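Local coordinates for putative uncharacterized protein (Vibrio cholerae, PDB 4G7X), which probably serves as the N-terminal N1 domain of the CTXphi minor coat protein pIII, binding the host periplasmic protein TolA during infection, at residues 33-46 against 67-81. Numbering follows the deposited sequence.
Unlike the reference sequence in segment 67-81: Thr74 (reference Ser).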
loop_
_atom_site.group_PDB
_atom_site.type_symbol
_atom_site.label_atom_id
_atom_site.label_comp_id
_atom_site.label_asym_id
_atom_site.label_seq_id
_atom_site.Cartn_x
_atom_site.Cartn_y
_atom_site.Cartn_z
ATOM N N VAL A 33 4.348 -14.689 -3.868
ATOM C CA VAL A 33 5.773 -14.474 -3.667
ATOM C C VAL A 33 6.062 -14.369 -2.168
ATOM O O VAL A 33 5.464 -13.561 -1.465
ATOM C CB VAL A 33 6.266 -13.248 -4.473
ATOM C CG1 VAL A 33 7.738 -12.982 -4.214
ATOM C CG2 VAL A 33 6.035 -13.471 -5.965
ATOM N N GLN A 34 6.948 -15.233 -1.683
ATOM C CA GLN A 34 7.136 -15.430 -0.242
ATOM C C GLN A 34 8.127 -14.463 0.387
ATOM O O GLN A 34 7.882 -13.919 1.464
ATOM C CB GLN A 34 7.562 -16.875 0.041
ATOM C CG GLN A 34 6.488 -17.902 -0.308
ATOM C CD GLN A 34 5.276 -17.801 0.595
ATOM O OE1 GLN A 34 5.364 -18.066 1.793
ATOM N NE2 GLN A 34 4.143 -17.407 0.035
ATOM N N SER A 35 9.247 -14.264 -0.292
ATOM C CA SER A 35 10.299 -13.387 0.193
ATOM C C SER A 35 10.860 -12.587 -0.965
ATOM O O SER A 35 11.068 -13.120 -2.054
ATOM C CB SER A 35 11.411 -14.189 0.870
ATOM O OG SER A 35 10.943 -14.888 2.016
ATOM N N VAL A 36 11.083 -11.298 -0.725
ATOM C CA VAL A 36 11.573 -10.386 -1.746
ATOM C C VAL A 36 12.677 -9.526 -1.155
ATOM O O VAL A 36 12.515 -8.960 -0.067
ATOM C CB VAL A 36 10.454 -9.462 -2.280
ATOM C CG1 VAL A 36 11.009 -8.455 -3.281
ATOM C CG2 VAL A 36 9.338 -10.271 -2.921
ATOM N N LEU A 37 13.791 -9.437 -1.871
ATOM C CA LEU A 37 14.830 -8.472 -1.539
ATOM C C LEU A 37 14.468 -7.138 -2.187
ATOM O O LEU A 37 14.633 -6.950 -3.397
ATOM C CB LEU A 37 16.202 -8.978 -1.981
ATOM C CG LEU A 37 17.415 -8.186 -1.487
ATOM C CD1 LEU A 37 17.491 -8.181 0.036
ATOM C CD2 LEU A 37 18.668 -8.798 -2.090
ATOM N N PHE A 38 13.936 -6.238 -1.366
ATOM C CA PHE A 38 13.395 -4.972 -1.837
ATOM C C PHE A 38 14.230 -3.837 -1.289
ATOM O O PHE A 38 14.273 -3.618 -0.073
ATOM C CB PHE A 38 11.932 -4.813 -1.399
ATOM C CG PHE A 38 11.336 -3.475 -1.748
ATOM C CD1 PHE A 38 11.300 -2.444 -0.808
ATOM C CD2 PHE A 38 10.828 -3.238 -3.019
ATOM C CE1 PHE A 38 10.761 -1.207 -1.132
ATOM C CE2 PHE A 38 10.282 -2.004 -3.346
ATOM C CZ PHE A 38 10.250 -0.989 -2.403
ATOM N N ASP A 39 14.884 -3.114 -2.196
ATOM C CA ASP A 39 15.725 -1.976 -1.829
ATOM C C ASP A 39 16.738 -2.365 -0.734
ATOM O O ASP A 39 17.007 -1.602 0.201
ATOM C CB ASP A 39 14.836 -0.799 -1.403
ATOM C CG ASP A 39 15.493 0.551 -1.616
ATOM O OD1 ASP A 39 16.377 0.682 -2.491
ATOM O OD2 ASP A 39 15.104 1.494 -0.900
ATOM N N GLY A 40 17.287 -3.572 -0.863
ATOM C CA GLY A 40 18.297 -4.088 0.062
ATOM C C GLY A 40 17.757 -4.755 1.316
ATOM O O GLY A 40 18.522 -5.325 2.081
ATOM N N CYS A 41 16.442 -4.686 1.516
ATOM C CA CYS A 41 15.786 -5.219 2.702
ATOM C C CYS A 41 15.014 -6.484 2.364
ATOM O O CYS A 41 14.226 -6.498 1.417
ATOM C CB CYS A 41 14.823 -4.179 3.272
ATOM S SG CYS A 41 14.106 -4.621 4.872
ATOM N N MET A 42 15.237 -7.544 3.135
ATOM C CA MET A 42 14.510 -8.787 2.909
ATOM C C MET A 42 13.124 -8.726 3.536
ATOM O O MET A 42 12.987 -8.578 4.753
ATOM C CB MET A 42 15.283 -9.986 3.445
ATOM C CG MET A 42 14.681 -11.318 3.020
ATOM S SD MET A 42 14.866 -11.677 1.264
ATOM C CE MET A 42 16.593 -12.153 1.213
ATOM N N LEU A 43 12.106 -8.843 2.690
ATOM C CA LEU A 43 10.711 -8.750 3.112
ATOM C C LEU A 43 10.016 -10.083 2.945
ATOM O O LEU A 43 10.277 -10.798 1.982
ATOM C CB LEU A 43 9.964 -7.708 2.273
ATOM C CG LEU A 43 10.549 -6.304 2.087
ATOM C CD1 LEU A 43 9.551 -5.408 1.367
ATOM C CD2 LEU A 43 10.965 -5.677 3.409
ATOM N N ASP A 44 9.110 -10.391 3.870
ATOM C CA ASP A 44 8.262 -11.578 3.782
ATOM C C ASP A 44 6.791 -11.199 3.626
ATOM O O ASP A 44 6.321 -10.214 4.194
ATOM C CB ASP A 44 8.416 -12.454 5.031
ATOM C CG ASP A 44 9.780 -13.117 5.138
ATOM O OD1 ASP A 44 10.554 -13.123 4.163
ATOM O OD2 ASP A 44 10.072 -13.653 6.227
ATOM N N ILE A 45 6.069 -12.003 2.856
ATOM C CA ILE A 45 4.627 -11.841 2.689
ATOM C C ILE A 45 3.891 -11.861 4.035
ATOM O O ILE A 45 4.188 -12.680 4.909
ATOM C CB ILE A 45 4.072 -12.915 1.714
ATOM C CG1 ILE A 45 2.584 -12.691 1.394
ATOM C CG2 ILE A 45 4.302 -14.324 2.252
ATOM C CD1 ILE A 45 2.301 -11.495 0.505
ATOM N N GLU A 46 2.937 -10.950 4.195
ATOM C CA GLU A 46 2.123 -10.900 5.404
ATOM C C GLU A 46 0.958 -11.864 5.328
ATOM O O GLU A 46 0.412 -12.119 4.254
ATOM C CB GLU A 46 1.600 -9.490 5.643
ATOM C CG GLU A 46 2.706 -8.493 5.922
ATOM C CD GLU A 46 2.176 -7.216 6.519
ATOM O OE1 GLU A 46 1.726 -7.245 7.685
ATOM O OE2 GLU A 46 2.226 -6.185 5.828
ATOM N N GLY A 67 0.891 -8.034 -3.256
ATOM C CA GLY A 67 0.992 -8.554 -1.894
ATOM C C GLY A 67 1.468 -7.481 -0.936
ATOM O O GLY A 67 2.060 -6.480 -1.363
ATOM N N LEU A 68 1.180 -7.673 0.354
ATOM C CA LEU A 68 1.711 -6.820 1.422
ATOM C C LEU A 68 2.889 -7.508 2.086
ATOM O O LEU A 68 2.823 -8.701 2.386
ATOM C CB LEU A 68 0.648 -6.516 2.477
ATOM C CG LEU A 68 -0.369 -5.415 2.183
ATOM C CD1 LEU A 68 -1.127 -5.055 3.452
ATOM C CD2 LEU A 68 0.309 -4.186 1.598
ATOM N N TYR A 69 3.952 -6.741 2.324
ATOM C CA TYR A 69 5.240 -7.267 2.796
ATOM C C TYR A 69 5.829 -6.460 3.940
ATOM O O TYR A 69 5.702 -5.232 3.974
ATOM C CB TYR A 69 6.248 -7.291 1.625
ATOM C CG TYR A 69 5.867 -8.295 0.564
ATOM C CD1 TYR A 69 6.426 -9.569 0.549
ATOM C CD2 TYR A 69 4.909 -7.982 -0.403
ATOM C CE1 TYR A 69 6.044 -10.508 -0.402
ATOM C CE2 TYR A 69 4.521 -8.913 -1.355
ATOM C CZ TYR A 69 5.088 -10.173 -1.354
ATOM O OH TYR A 69 4.673 -11.105 -2.290
ATOM N N LYS A 70 6.477 -7.158 4.869
ATOM C CA LYS A 70 7.203 -6.521 5.967
ATOM C C LYS A 70 8.578 -7.165 6.130
ATOM O O LYS A 70 8.752 -8.334 5.781
ATOM C CB LYS A 70 6.401 -6.613 7.269
ATOM C CG LYS A 70 5.251 -5.623 7.343
ATOM C CD LYS A 70 4.425 -5.802 8.607
ATOM C CE LYS A 70 5.174 -5.309 9.831
ATOM N NZ LYS A 70 4.240 -5.063 10.966
ATOM N N PRO A 71 9.563 -6.406 6.652
ATOM C CA PRO A 71 10.917 -6.957 6.838
ATOM C C PRO A 71 10.957 -8.159 7.765
ATOM O O PRO A 71 10.227 -8.199 8.768
ATOM C CB PRO A 71 11.687 -5.798 7.485
ATOM C CG PRO A 71 10.953 -4.577 7.074
ATOM C CD PRO A 71 9.505 -4.978 7.029
ATOM N N ARG A 72 11.796 -9.137 7.429
ATOM C CA ARG A 72 12.022 -10.271 8.315
ATOM C C ARG A 72 13.122 -9.900 9.302
ATOM O O ARG A 72 13.761 -8.854 9.163
ATOM C CB ARG A 72 12.381 -11.538 7.530
ATOM C CG ARG A 72 13.737 -11.494 6.850
ATOM C CD ARG A 72 14.230 -12.888 6.480
ATOM N NE ARG A 72 13.378 -13.528 5.483
ATOM C CZ ARG A 72 13.703 -14.630 4.818
ATOM N NH1 ARG A 72 14.869 -15.223 5.038
ATOM N NH2 ARG A 72 12.867 -15.139 3.926
ATOM N N PHE A 73 13.326 -10.755 10.300
ATOM C CA PHE A 73 14.346 -10.537 11.320
ATOM C C PHE A 73 15.770 -10.547 10.755
ATOM O O PHE A 73 16.555 -9.650 11.037
ATOM C CB PHE A 73 14.181 -11.586 12.426
ATOM C CG PHE A 73 15.224 -11.520 13.504
ATOM C CD1 PHE A 73 15.251 -10.463 14.415
ATOM C CD2 PHE A 73 16.169 -12.533 13.630
ATOM C CE1 PHE A 73 16.212 -10.413 15.417
ATOM C CE2 PHE A 73 17.126 -12.492 14.634
ATOM C CZ PHE A 73 17.148 -11.433 15.527
ATOM N N THR A 74 16.085 -11.551 9.942
ATOM C CA THR A 74 17.430 -11.695 9.389
ATOM C C THR A 74 17.634 -10.773 8.195
ATOM O O THR A 74 16.885 -10.830 7.219
ATOM C CB THR A 74 17.690 -13.147 8.959
ATOM O OG1 THR A 74 17.546 -14.007 10.093
ATOM C CG2 THR A 74 19.090 -13.305 8.375
ATOM N N GLN A 75 18.649 -9.918 8.290
ATOM C CA GLN A 75 19.005 -8.996 7.219
ATOM C C GLN A 75 20.481 -9.131 6.861
ATOM O O GLN A 75 21.277 -9.639 7.662
ATOM C CB GLN A 75 18.661 -7.557 7.625
ATOM C CG GLN A 75 17.175 -7.332 7.894
ATOM C CD GLN A 75 16.308 -7.560 6.664
ATOM O OE1 GLN A 75 16.760 -7.398 5.529
ATOM N NE2 GLN A 75 15.051 -7.928 6.886
ATOM N N GLY A 76 20.837 -8.698 5.652
ATOM C CA GLY A 76 22.234 -8.669 5.221
ATOM C C GLY A 76 22.696 -9.861 4.412
ATOM O O GLY A 76 23.870 -9.948 4.067
ATOM N N VAL A 77 21.776 -10.774 4.109
ATOM C CA VAL A 77 22.066 -11.922 3.246
ATOM C C VAL A 77 21.951 -11.488 1.787
ATOM O O VAL A 77 20.992 -10.806 1.408
ATOM C CB VAL A 77 21.118 -13.113 3.538
ATOM C CG1 VAL A 77 21.348 -14.249 2.549
ATOM C CG2 VAL A 77 21.301 -13.607 4.970
ATOM N N SER A 78 22.940 -11.862 0.981
ATOM C CA SER A 78 22.919 -11.563 -0.447
ATOM C C SER A 78 22.655 -12.830 -1.257
ATOM O O SER A 78 23.587 -13.561 -1.588
ATOM C CB SER A 78 24.229 -10.903 -0.886
ATOM O OG SER A 78 24.118 -10.454 -2.226
ATOM N N PRO A 79 21.376 -13.098 -1.578
ATOM C CA PRO A 79 21.051 -14.343 -2.265
ATOM C C PRO A 79 21.244 -14.260 -3.774
ATOM O O PRO A 79 21.073 -13.194 -4.368
ATOM C CB PRO A 79 19.572 -14.528 -1.940
ATOM C CG PRO A 79 19.045 -13.141 -1.828
ATOM C CD PRO A 79 20.171 -12.298 -1.289
ATOM N N ASN A 80 21.592 -15.389 -4.385
ATOM C CA ASN A 80 21.629 -15.493 -5.836
ATOM C C ASN A 80 20.239 -15.845 -6.340
ATOM O O ASN A 80 19.930 -17.011 -6.605
ATOM C CB ASN A 80 22.663 -16.530 -6.290
ATOM C CG ASN A 80 22.872 -16.530 -7.792
ATOM O OD1 ASN A 80 22.361 -15.672 -8.510
ATOM N ND2 ASN A 80 23.635 -17.502 -8.274
ATOM N N TRP A 81 19.399 -14.819 -6.440
ATOM C CA TRP A 81 18.013 -14.970 -6.866
ATOM C C TRP A 81 17.754 -14.236 -8.148
ATOM O O TRP A 81 18.442 -13.261 -8.453
ATOM C CB TRP A 81 17.070 -14.411 -5.808
ATOM C CG TRP A 81 16.955 -15.194 -4.528
ATOM C CD1 TRP A 81 17.454 -16.463 -4.238
ATOM C CD2 TRP A 81 16.239 -14.781 -3.321
ATOM N NE1 TRP A 81 17.120 -16.839 -2.962
ATOM C CE2 TRP A 81 16.383 -15.876 -2.359
ATOM C CE3 TRP A 81 15.516 -13.652 -2.957
ATOM C CZ2 TRP A 81 15.829 -15.813 -1.086
ATOM C CZ3 TRP A 81 14.955 -13.605 -1.680
ATOM C CH2 TRP A 81 15.111 -14.661 -0.767
HETATM O O HOH W 1 18.856 -7.396 3.843
#
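Met42 runs alongside Arg72 and ends against Trp81, meeting Gln75, Arg72 and then Trp81 as it goes from CB to its tip. Its CB rests 3.6 Å from Gln75 OE1. CG stands anti to the backbone N (chi1 -170°) and covers one face of the Arg72 guanidinium, 3.5 Å above the plane and toward its rim. Bends at the next two torsions then carry the thioether to the indole in a Met-aromatic contact: SD approaches the six-membered ring obliquely, 3.5 Å from Trp81 CZ3, while CE also packs on that end of the ring and meets Pro79 CG.

The backbone of Met42 is bonded twice by the Gln75 amide. Gln75 OE1 accepts from Met42 N (2.8 Å), in its carbonyl plane and on a lone pair, and Gln75 NE2 returns a nearly straight bond to Met42 O, which also accepts from Arg72 N. The side-chain amide of Gln75 thus bonds both polar groups of the Met42 backbone after the chain has left strand 67-71; a water bridges its OE1 to Gly40 O and Gly76 N.

Arg72 grips Asp44 side-on in a salt bridge, with NE and NH2 both 3.1 Å from Asp44 OD1. That oxygen lies in the guanidinium plane, although the carboxylate is turned 65° from it. Ser35 OG donates to the same OD1 from above the carboxylate plane, so three donors fix this oxygen.

On the sheet face bearing Ile45, Tyr69 OH donates to Val33 O (2.7 Å), and Ile45 CD1 sits over the phenol ring in a CH-pi contact. Strand 41-45 pairs antiparallel with 67-71 on one side and, through a type I' turn from Phe38 to Cys41, with 35-38 on the other; the Cys14-Cys41 disulfide ties this hairpin to the N-terminal loop in a small, disulfide-braced, strand-rich N1 domain.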